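Local coordinates for protein 6-phospho-alpha-glucosidase (Merdibacter massiliensis, PDB 6VC6) that probably hydrolyses 6-phospho-alpha-glucosides, as expected of a family 4 glycoside hydrolase, and binds NAD and a manganese ion, at residues A[172-180]-A[257-265]; A[187-195]-A[204-212]. All blocks are in the same frame, centred on the assembly; numbering follows the deposited sequence.

Interaction 1 of 2, residues A[172-180]-A[257-265]. With G6P (6-O-phosphono-alpha-D-glucopyranose), chain F.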
loop_
_atom_site.group_PDB
_atom_site.type_symbol
_atom_site.label_atom_id
_atom_site.label_comp_id
_atom_site.label_asym_id
_atom_site.label_seq_id
_atom_site.Cartn_x
_atom_site.Cartn_y
_atom_site.Cartn_z
ATOM N N GLN A 172 -5.540 3.481 1.145
ATOM C CA GLN A 172 -6.709 3.118 1.945
ATOM C C GLN A 172 -7.298 4.310 2.690
ATOM O O GLN A 172 -8.532 4.467 2.672
ATOM C CB GLN A 172 -6.351 1.968 2.891
ATOM C CG GLN A 172 -7.361 1.736 4.002
ATOM C CD GLN A 172 -8.595 0.992 3.528
ATOM O OE1 GLN A 172 -9.569 0.854 4.266
ATOM N NE2 GLN A 172 -8.559 0.505 2.292
ATOM N N PRO A 173 -6.514 5.171 3.357
ATOM C CA PRO A 173 -7.135 6.333 4.019
ATOM C C PRO A 173 -7.905 7.238 3.072
ATOM O O PRO A 173 -8.972 7.743 3.444
ATOM C CB PRO A 173 -5.935 7.055 4.647
ATOM C CG PRO A 173 -4.935 5.984 4.870
ATOM C CD PRO A 173 -5.081 5.065 3.693
ATOM N N GLU A 174 -7.403 7.462 1.854
ATOM C CA GLU A 174 -8.143 8.288 0.905
ATOM C C GLU A 174 -9.394 7.574 0.407
ATOM O O GLU A 174 -10.441 8.205 0.219
ATOM C CB GLU A 174 -7.254 8.685 -0.274
ATOM C CG GLU A 174 -8.006 9.443 -1.368
ATOM C CD GLU A 174 -7.125 9.844 -2.535
ATOM O OE1 GLU A 174 -6.322 10.787 -2.382
ATOM O OE2 GLU A 174 -7.235 9.212 -3.607
ATOM N N ASN A 175 -9.305 6.258 0.187
ATOM C CA ASN A 175 -10.469 5.510 -0.280
ATOM C C ASN A 175 -11.601 5.544 0.738
ATOM O O ASN A 175 -12.777 5.503 0.359
ATOM C CB ASN A 175 -10.077 4.068 -0.595
ATOM C CG ASN A 175 -9.404 3.932 -1.946
ATOM O OD1 ASN A 175 -9.600 4.760 -2.835
ATOM N ND2 ASN A 175 -8.607 2.882 -2.108
ATOM N N ILE A 176 -11.269 5.619 2.028
ATOM C CA ILE A 176 -12.301 5.769 3.048
ATOM C C ILE A 176 -12.934 7.153 2.963
ATOM O O ILE A 176 -14.154 7.302 3.099
ATOM C CB ILE A 176 -11.710 5.493 4.442
ATOM C CG1 ILE A 176 -11.465 3.995 4.621
ATOM C CG2 ILE A 176 -12.631 6.015 5.535
ATOM C CD1 ILE A 176 -10.483 3.670 5.713
HETATM N N MSE A 177 -12.122 8.179 2.726
HETATM C CA MSE A 177 -12.629 9.533 2.540
HETATM C C MSE A 177 -13.514 9.598 1.300
HETATM O O MSE A 177 -14.537 10.283 1.289
HETATM C CB MSE A 177 -11.476 10.533 2.425
HETATM C CG MSE A 177 -10.720 10.773 3.726
HETATM SE SE MSE A 177 -11.826 11.560 5.132
HETATM C CE MSE A 177 -12.270 9.937 6.122
ATOM N N ARG A 178 -13.109 8.874 0.255
ATOM C CA ARG A 178 -13.936 8.784 -0.944
ATOM C C ARG A 178 -15.258 8.090 -0.646
ATOM O O ARG A 178 -16.311 8.502 -1.145
ATOM C CB ARG A 178 -13.181 8.044 -2.050
ATOM C CG ARG A 178 -12.041 8.835 -2.669
ATOM C CD ARG A 178 -11.267 7.990 -3.668
ATOM N NE ARG A 178 -10.309 8.784 -4.431
ATOM C CZ ARG A 178 -10.584 9.377 -5.589
ATOM N NH1 ARG A 178 -11.794 9.268 -6.120
ATOM N NH2 ARG A 178 -9.651 10.081 -6.214
ATOM N N SER A 179 -15.222 7.032 0.169
ATOM C CA SER A 179 -16.454 6.356 0.559
ATOM C C SER A 179 -17.332 7.264 1.410
ATOM O O SER A 179 -18.562 7.239 1.289
ATOM C CB SER A 179 -16.129 5.067 1.312
ATOM O OG SER A 179 -15.467 4.138 0.472
ATOM N N VAL A 180 -16.717 8.069 2.278
ATOM C CA VAL A 180 -17.476 9.013 3.092
ATOM C C VAL A 180 -18.130 10.071 2.211
ATOM O O VAL A 180 -19.268 10.488 2.458
ATOM C CB VAL A 180 -16.563 9.642 4.160
ATOM C CG1 VAL A 180 -17.188 10.906 4.730
ATOM C CG2 VAL A 180 -16.274 8.639 5.268
ATOM N N ASP A 257 -16.376 5.443 18.752
ATOM C CA ASP A 257 -15.630 6.691 18.879
ATOM C C ASP A 257 -15.107 7.170 17.529
ATOM O O ASP A 257 -15.413 8.286 17.091
ATOM C CB ASP A 257 -14.481 6.518 19.875
ATOM C CG ASP A 257 -14.953 6.524 21.315
ATOM O OD1 ASP A 257 -16.181 6.588 21.540
ATOM O OD2 ASP A 257 -14.098 6.472 22.223
ATOM N N PHE A 258 -14.314 6.342 16.852
ATOM C CA PHE A 258 -13.582 6.765 15.668
ATOM C C PHE A 258 -14.004 5.959 14.445
ATOM O O PHE A 258 -14.453 4.814 14.556
ATOM C CB PHE A 258 -12.069 6.621 15.878
ATOM C CG PHE A 258 -11.559 7.301 17.120
ATOM C CD1 PHE A 258 -12.089 8.514 17.531
ATOM C CD2 PHE A 258 -10.549 6.727 17.873
ATOM C CE1 PHE A 258 -11.623 9.139 18.672
ATOM C CE2 PHE A 258 -10.077 7.348 19.015
ATOM C CZ PHE A 258 -10.616 8.556 19.414
ATOM N N LEU A 259 -13.848 6.575 13.276
ATOM C CA LEU A 259 -14.102 5.895 12.013
ATOM C C LEU A 259 -12.908 5.014 11.665
ATOM O O LEU A 259 -11.792 5.527 11.532
ATOM C CB LEU A 259 -14.354 6.911 10.905
ATOM C CG LEU A 259 -14.516 6.382 9.477
ATOM C CD1 LEU A 259 -15.843 5.659 9.314
ATOM C CD2 LEU A 259 -14.399 7.519 8.473
ATOM N N PRO A 260 -13.091 3.703 11.509
ATOM C CA PRO A 260 -11.939 2.803 11.396
ATOM C C PRO A 260 -11.461 2.575 9.971
ATOM O O PRO A 260 -12.239 2.540 9.015
ATOM C CB PRO A 260 -12.485 1.499 11.992
ATOM C CG PRO A 260 -13.931 1.512 11.600
ATOM C CD PRO A 260 -14.365 2.965 11.577
ATOM N N ASN A 261 -10.144 2.431 9.842
ATOM C CA ASN A 261 -9.566 1.825 8.651
ATOM C C ASN A 261 -10.162 0.435 8.471
ATOM O O ASN A 261 -10.280 -0.325 9.435
ATOM C CB ASN A 261 -8.043 1.754 8.796
ATOM C CG ASN A 261 -7.341 1.351 7.512
ATOM O OD1 ASN A 261 -7.652 0.322 6.911
ATOM N ND2 ASN A 261 -6.372 2.159 7.094
ATOM N N THR A 262 -10.554 0.105 7.236
ATOM C CA THR A 262 -11.251 -1.159 7.006
ATOM C C THR A 262 -10.393 -2.368 7.352
ATOM O O THR A 262 -10.936 -3.461 7.551
ATOM C CB THR A 262 -11.725 -1.263 5.555
ATOM O OG1 THR A 262 -10.594 -1.395 4.684
ATOM C CG2 THR A 262 -12.530 -0.032 5.165
ATOM N N TYR A 263 -9.073 -2.203 7.433
ATOM C CA TYR A 263 -8.208 -3.299 7.847
ATOM C C TYR A 263 -8.278 -3.569 9.344
ATOM O O TYR A 263 -7.764 -4.601 9.792
ATOM C CB TYR A 263 -6.765 -3.008 7.435
ATOM C CG TYR A 263 -6.482 -3.326 5.985
ATOM C CD1 TYR A 263 -6.236 -4.630 5.576
ATOM C CD2 TYR A 263 -6.480 -2.326 5.022
ATOM C CE1 TYR A 263 -5.981 -4.926 4.252
ATOM C CE2 TYR A 263 -6.228 -2.614 3.695
ATOM C CZ TYR A 263 -5.978 -3.916 3.316
ATOM O OH TYR A 263 -5.726 -4.211 1.997
ATOM N N ASP A 264 -8.898 -2.678 10.122
ATOM C CA ASP A 264 -9.077 -2.927 11.549
ATOM C C ASP A 264 -9.949 -4.145 11.816
ATOM O O ASP A 264 -9.872 -4.719 12.908
ATOM C CB ASP A 264 -9.698 -1.708 12.233
ATOM C CG ASP A 264 -8.833 -0.470 12.126
ATOM O OD1 ASP A 264 -7.785 -0.523 11.448
ATOM O OD2 ASP A 264 -9.206 0.560 12.724
ATOM N N GLY A 265 -10.776 -4.547 10.848
ATOM C CA GLY A 265 -11.685 -5.660 11.076
ATOM C C GLY A 265 -10.964 -6.965 11.346
ATOM O O GLY A 265 -11.438 -7.796 12.126
HETATM C C1 G6P F . -6.174 -1.929 -0.184
HETATM C C2 G6P F . -4.782 -1.511 0.310
HETATM C C3 G6P F . -3.630 -2.092 -0.491
HETATM C C4 G6P F . -3.937 -3.536 -0.814
HETATM C C5 G6P F . -5.102 -3.543 -1.785
HETATM C C6 G6P F . -5.528 -4.979 -2.057
HETATM O O1 G6P F . -6.947 -0.757 -0.477
HETATM O O2 G6P F . -4.686 -0.081 0.296
HETATM O O3 G6P F . -2.407 -2.005 0.247
HETATM O O4 G6P F . -2.792 -4.141 -1.421
HETATM O O5 G6P F . -6.254 -2.849 -1.292
HETATM O O6 G6P F . -6.160 -5.037 -3.330
HETATM P P G6P F . -6.446 -6.453 -4.036
HETATM O O1P G6P F . -5.133 -6.762 -4.717
HETATM O O2P G6P F . -6.794 -7.382 -2.897
HETATM O O3P G6P F . -7.602 -6.168 -4.964
#
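Gln172 and Ile176, on the first turns of helix 172-184, face Asn261 and Thr262, where the chain leaves the short strand 259-260 and folds through a type I beta turn, Asn261 to Asp264, toward helix 264-268. The polar end of the contact centres on the Gln172 amide. Its CG stands anti to the backbone N (chi1 165°) and the chain then bends at chi2, which brings OE1 to Thr262. There OE1 accepts from Thr262 OG1 at 2.5 Å and from Thr262 N at 3.2 Å; both donors come from the same face of the amide, the hydroxyl well above its plane. Asn261 lies beside the same chain, its OD1 3.2 Å from Gln172 CG. That oxygen is turned to its own loop instead, accepting in plane from Tyr263 N at 2.9 Å, a nearly straight capping bond (171°) that fixes the turn. Further along the helix the contact is apolar: Ile176 CD1 reaches Asn261 CA at 3.6 Å, while its CG2 meets Leu259 CD2. The same leucine methyl also touches Val180 CG2 and the terminal methyl of selenomethionine Met177, so one branch of Leu259 serves three residues of the helix. Tyr263 presents its ring edge to the sugar of bound 6-phosphoglucose, with OH 3.2 Å from G6P C1, and Gln172 NE2 lies 3.4 Å from G6P O1. His200, a manganese ligand, stacks on the Tyr263 ring. With OE1 doubly held by Thr262, the Gln172 amide is probably restrained from turning, which keeps NE2 near the anomeric O1; the two bonds thus couple the helix start to the loop carrying Tyr263, and both sides of the contact line the sugar-phosphate pocket.

Interaction 2 of 2, residues A[187-195]-A[204-212]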
loop_
_atom_site.group_PDB
_atom_site.type_symbol
_atom_site.label_atom_id
_atom_site.label_comp_id
_atom_site.label_asym_id
_atom_site.label_seq_id
_atom_site.Cartn_x
_atom_site.Cartn_y
_atom_site.Cartn_z
ATOM N N SER A 187 -17.993 16.349 -2.353
ATOM C CA SER A 187 -16.714 16.090 -2.996
ATOM C C SER A 187 -15.711 15.628 -1.947
ATOM O O SER A 187 -15.586 16.245 -0.885
ATOM C CB SER A 187 -16.207 17.342 -3.709
ATOM O OG SER A 187 -14.842 17.209 -4.068
ATOM N N TRP A 188 -15.002 14.534 -2.242
ATOM C CA TRP A 188 -14.049 13.997 -1.278
ATOM C C TRP A 188 -12.899 14.959 -1.012
ATOM O O TRP A 188 -12.265 14.873 0.046
ATOM C CB TRP A 188 -13.517 12.644 -1.760
ATOM C CG TRP A 188 -12.480 12.733 -2.836
ATOM C CD1 TRP A 188 -12.692 12.723 -4.184
ATOM C CD2 TRP A 188 -11.062 12.830 -2.655
ATOM N NE1 TRP A 188 -11.495 12.816 -4.853
ATOM C CE2 TRP A 188 -10.480 12.883 -3.936
ATOM C CE3 TRP A 188 -10.229 12.882 -1.532
ATOM C CZ2 TRP A 188 -9.104 12.984 -4.127
ATOM C CZ3 TRP A 188 -8.865 12.982 -1.723
ATOM C CH2 TRP A 188 -8.315 13.034 -3.010
ATOM N N GLU A 189 -12.628 15.880 -1.936
ATOM C CA GLU A 189 -11.588 16.880 -1.738
ATOM C C GLU A 189 -11.979 17.951 -0.726
ATOM O O GLU A 189 -11.140 18.795 -0.395
ATOM C CB GLU A 189 -11.236 17.535 -3.074
ATOM C CG GLU A 189 -10.346 16.688 -3.968
ATOM C CD GLU A 189 -11.042 16.268 -5.249
ATOM O OE1 GLU A 189 -10.558 16.634 -6.341
ATOM O OE2 GLU A 189 -12.073 15.567 -5.164
ATOM N N ASP A 190 -13.216 17.942 -0.228
ATOM C CA ASP A 190 -13.678 18.917 0.751
ATOM C C ASP A 190 -13.757 18.337 2.158
ATOM O O ASP A 190 -14.489 18.866 3.001
ATOM C CB ASP A 190 -15.037 19.479 0.334
ATOM C CG ASP A 190 -14.962 20.294 -0.943
ATOM O OD1 ASP A 190 -15.900 20.209 -1.762
ATOM O OD2 ASP A 190 -13.961 21.019 -1.126
ATOM N N LEU A 191 -13.022 17.261 2.428
ATOM C CA LEU A 191 -12.987 16.633 3.742
ATOM C C LEU A 191 -11.588 16.767 4.326
ATOM O O LEU A 191 -10.598 16.453 3.656
ATOM C CB LEU A 191 -13.386 15.157 3.655
ATOM C CG LEU A 191 -14.727 14.843 2.987
ATOM C CD1 LEU A 191 -14.825 13.361 2.655
ATOM C CD2 LEU A 191 -15.885 15.274 3.873
ATOM N N ASP A 192 -11.509 17.236 5.572
ATOM C CA ASP A 192 -10.235 17.397 6.266
ATOM C C ASP A 192 -10.159 16.411 7.422
ATOM O O ASP A 192 -10.759 16.649 8.482
ATOM C CB ASP A 192 -10.069 18.832 6.775
ATOM C CG ASP A 192 -9.930 19.836 5.649
ATOM O OD1 ASP A 192 -10.539 20.922 5.743
ATOM O OD2 ASP A 192 -9.217 19.538 4.669
ATOM N N PRO A 193 -9.448 15.298 7.277
ATOM C CA PRO A 193 -9.419 14.285 8.332
ATOM C C PRO A 193 -8.308 14.514 9.350
ATOM O O PRO A 193 -7.295 15.165 9.084
ATOM C CB PRO A 193 -9.168 12.990 7.547
ATOM C CG PRO A 193 -8.319 13.435 6.400
ATOM C CD PRO A 193 -8.760 14.842 6.055
ATOM N N VAL A 194 -8.534 13.963 10.539
ATOM C CA VAL A 194 -7.507 13.806 11.563
ATOM C C VAL A 194 -7.347 12.310 11.794
ATOM O O VAL A 194 -8.307 11.631 12.181
ATOM C CB VAL A 194 -7.869 14.537 12.866
ATOM C CG1 VAL A 194 -6.758 14.369 13.892
ATOM C CG2 VAL A 194 -8.129 16.010 12.593
ATOM N N TYR A 195 -6.144 11.797 11.551
ATOM C CA TYR A 195 -5.921 10.363 11.440
ATOM C C TYR A 195 -4.642 9.980 12.169
ATOM O O TYR A 195 -3.678 10.748 12.208
ATOM C CB TYR A 195 -5.852 9.951 9.959
ATOM C CG TYR A 195 -5.585 8.485 9.694
ATOM C CD1 TYR A 195 -4.286 8.002 9.590
ATOM C CD2 TYR A 195 -6.632 7.590 9.517
ATOM C CE1 TYR A 195 -4.038 6.667 9.337
ATOM C CE2 TYR A 195 -6.394 6.253 9.262
ATOM C CZ TYR A 195 -5.095 5.797 9.173
ATOM O OH TYR A 195 -4.852 4.467 8.918
ATOM N N PHE A 204 -9.877 7.355 12.137
ATOM C CA PHE A 204 -10.142 8.770 11.921
ATOM C C PHE A 204 -10.840 9.324 13.157
ATOM O O PHE A 204 -11.958 8.907 13.480
ATOM C CB PHE A 204 -11.007 8.988 10.678
ATOM C CG PHE A 204 -10.304 8.687 9.384
ATOM C CD1 PHE A 204 -9.652 9.688 8.687
ATOM C CD2 PHE A 204 -10.307 7.404 8.859
ATOM C CE1 PHE A 204 -9.006 9.418 7.494
ATOM C CE2 PHE A 204 -9.665 7.126 7.666
ATOM C CZ PHE A 204 -9.014 8.135 6.983
ATOM N N THR A 205 -10.182 10.256 13.847
ATOM C CA THR A 205 -10.764 10.868 15.033
ATOM C C THR A 205 -11.657 12.057 14.711
ATOM O O THR A 205 -12.539 12.386 15.513
ATOM C CB THR A 205 -9.660 11.310 16.000
ATOM O OG1 THR A 205 -8.878 12.346 15.393
ATOM C CG2 THR A 205 -8.757 10.136 16.349
ATOM N N HIS A 206 -11.450 12.706 13.567
ATOM C CA HIS A 206 -12.300 13.802 13.128
ATOM C C HIS A 206 -12.363 13.796 11.609
ATOM O O HIS A 206 -11.411 13.393 10.936
ATOM C CB HIS A 206 -11.790 15.164 13.621
ATOM C CG HIS A 206 -11.733 15.289 15.111
ATOM N ND1 HIS A 206 -12.858 15.465 15.888
ATOM C CD2 HIS A 206 -10.685 15.268 15.968
ATOM C CE1 HIS A 206 -12.506 15.544 17.158
ATOM N NE2 HIS A 206 -11.192 15.428 17.235
ATOM N N VAL A 207 -13.501 14.238 11.076
ATOM C CA VAL A 207 -13.692 14.413 9.636
ATOM C C VAL A 207 -14.329 15.789 9.461
ATOM O O VAL A 207 -15.553 15.940 9.535
ATOM C CB VAL A 207 -14.558 13.315 9.010
ATOM C CG1 VAL A 207 -14.659 13.516 7.504
ATOM C CG2 VAL A 207 -13.992 11.936 9.326
ATOM N N TYR A 208 -13.502 16.803 9.228
ATOM C CA TYR A 208 -13.963 18.182 9.180
ATOM C C TYR A 208 -14.345 18.588 7.763
ATOM O O TYR A 208 -13.693 18.196 6.791
ATOM C CB TYR A 208 -12.879 19.128 9.701
ATOM C CG TYR A 208 -12.571 18.988 11.175
ATOM C CD1 TYR A 208 -11.298 18.638 11.606
ATOM C CD2 TYR A 208 -13.548 19.218 12.135
ATOM C CE1 TYR A 208 -11.007 18.516 12.952
ATOM C CE2 TYR A 208 -13.267 19.096 13.484
ATOM C CZ TYR A 208 -11.997 18.744 13.886
ATOM O OH TYR A 208 -11.712 18.622 15.227
ATOM N N ASP A 209 -15.407 19.384 7.657
ATOM C CA ASP A 209 -15.741 20.020 6.393
ATOM C C ASP A 209 -14.715 21.101 6.077
ATOM O O ASP A 209 -14.280 21.841 6.963
ATOM C CB ASP A 209 -17.147 20.617 6.454
ATOM C CG ASP A 209 -17.486 21.442 5.228
ATOM O OD1 ASP A 209 -17.562 20.865 4.123
ATOM O OD2 ASP A 209 -17.682 22.668 5.369
ATOM N N ARG A 210 -14.318 21.185 4.805
ATOM C CA ARG A 210 -13.241 22.086 4.404
ATOM C C ARG A 210 -13.618 23.546 4.634
ATOM O O ARG A 210 -12.833 24.318 5.196
ATOM C CB ARG A 210 -12.879 21.857 2.937
ATOM C CG ARG A 210 -11.697 22.693 2.469
ATOM C CD ARG A 210 -11.678 22.844 0.957
ATOM N NE ARG A 210 -13.012 23.061 0.404
ATOM C CZ ARG A 210 -13.492 24.247 0.042
ATOM N NH1 ARG A 210 -14.719 24.343 -0.452
ATOM N NH2 ARG A 210 -12.748 25.337 0.171
ATOM N N LYS A 211 -14.801 23.937 4.163
ATOM C CA LYS A 211 -15.195 25.342 4.194
ATOM C C LYS A 211 -15.536 25.794 5.609
ATOM O O LYS A 211 -15.037 26.822 6.081
ATOM C CB LYS A 211 -16.376 25.574 3.254
ATOM C CG LYS A 211 -16.502 27.003 2.756
ATOM C CD LYS A 211 -15.139 27.658 2.612
ATOM C CE LYS A 211 -15.149 28.717 1.524
ATOM N NZ LYS A 211 -13.783 28.973 0.992
ATOM N N THR A 212 -16.399 25.040 6.289
ATOM C CA THR A 212 -16.949 25.466 7.570
ATOM C C THR A 212 -16.217 24.896 8.777
ATOM O O THR A 212 -16.298 25.484 9.860
ATOM C CB THR A 212 -18.431 25.081 7.660
ATOM O OG1 THR A 212 -18.550 23.659 7.790
ATOM C CG2 THR A 212 -19.171 25.535 6.410
#
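Phe204, the first residue of segment 204-212, meets Tyr195 in an edge-to-face pair with ring centroids 4.7 Å apart and planes at 58°. Tyr195 CD2 stands over the centre of the phenylalanine ring, and Pro193 CB lies at that ring's edge, 3.5 Å from CD1. Swapping Phe204 for an alanine would probably open a gap between Pro193 and Tyr195 and leave the tyrosine edge without the ring face it rests on. At Thr205 the chain turns a corner: Thr205 and His206 both face Val194, a classic beta bulge, and Thr205 N donates to Val194 O at 2.9 Å. Thr205 OG1 sits 3.3 Å from Val194 CG1, its chi1 of 65° setting it toward the neighbouring strand. His206 returns a backbone bond, its O accepting from Val194 N; its side chain runs beside that valine, and its ND1 is bonded to Asp215. Val207 pairs with Pro193 and turns CG1 to Leu191 CD2. Tyr208 and Asp192 exchange two backbone bonds, and the tyrosine ring brings CE1 to 3.8 Å from Val194 CG2 while its OH lies over the centre of the His206 ring. Asp209 ends the strand with an Asx motif: Thr212 N and OG1 reach its OD2 from opposite faces of the carboxylate. Arg210 then closes the ladder, its N donating to Asp190 O and its NE forming a salt bridge with Asp190 OD2 at 2.7 Å, the oxygen being met from above the carboxylate plane. The two strands form an antiparallel hairpin. Leu191, Pro193, Tyr195, Phe204 and Val207 share one face, where Ile339 of strand 336-343 packs on Pro193, Tyr195 and Phe204, and Ile176 and Met177 of helix 172-184 touch Phe204; strand 259-260 borders strand 201-209, opposite strand 191-196.

How the interactions relate
From the N terminus, the chain completes the parallel strands of the large mixed sheet, ending with strand 166-169, and enters helix 172-184, the first side of interaction 1. After a short 3-10 turn at 188-189 it enters strand 191-196, doubles back at once through strand 201-209, and so closes the short hairpin loop of interaction 2. Helices 217-227, 239-246 and 248-254 follow before residues 257-265 return to the helix and close the longer loop, within which interaction 2 is nested. The two contacts meet in the three-stranded sheet, where Leu259 O probably accepts from Phe204 N. Together they tie the helix and the Tyr263 loop, which line the sugar site, to the strands of the hairpin.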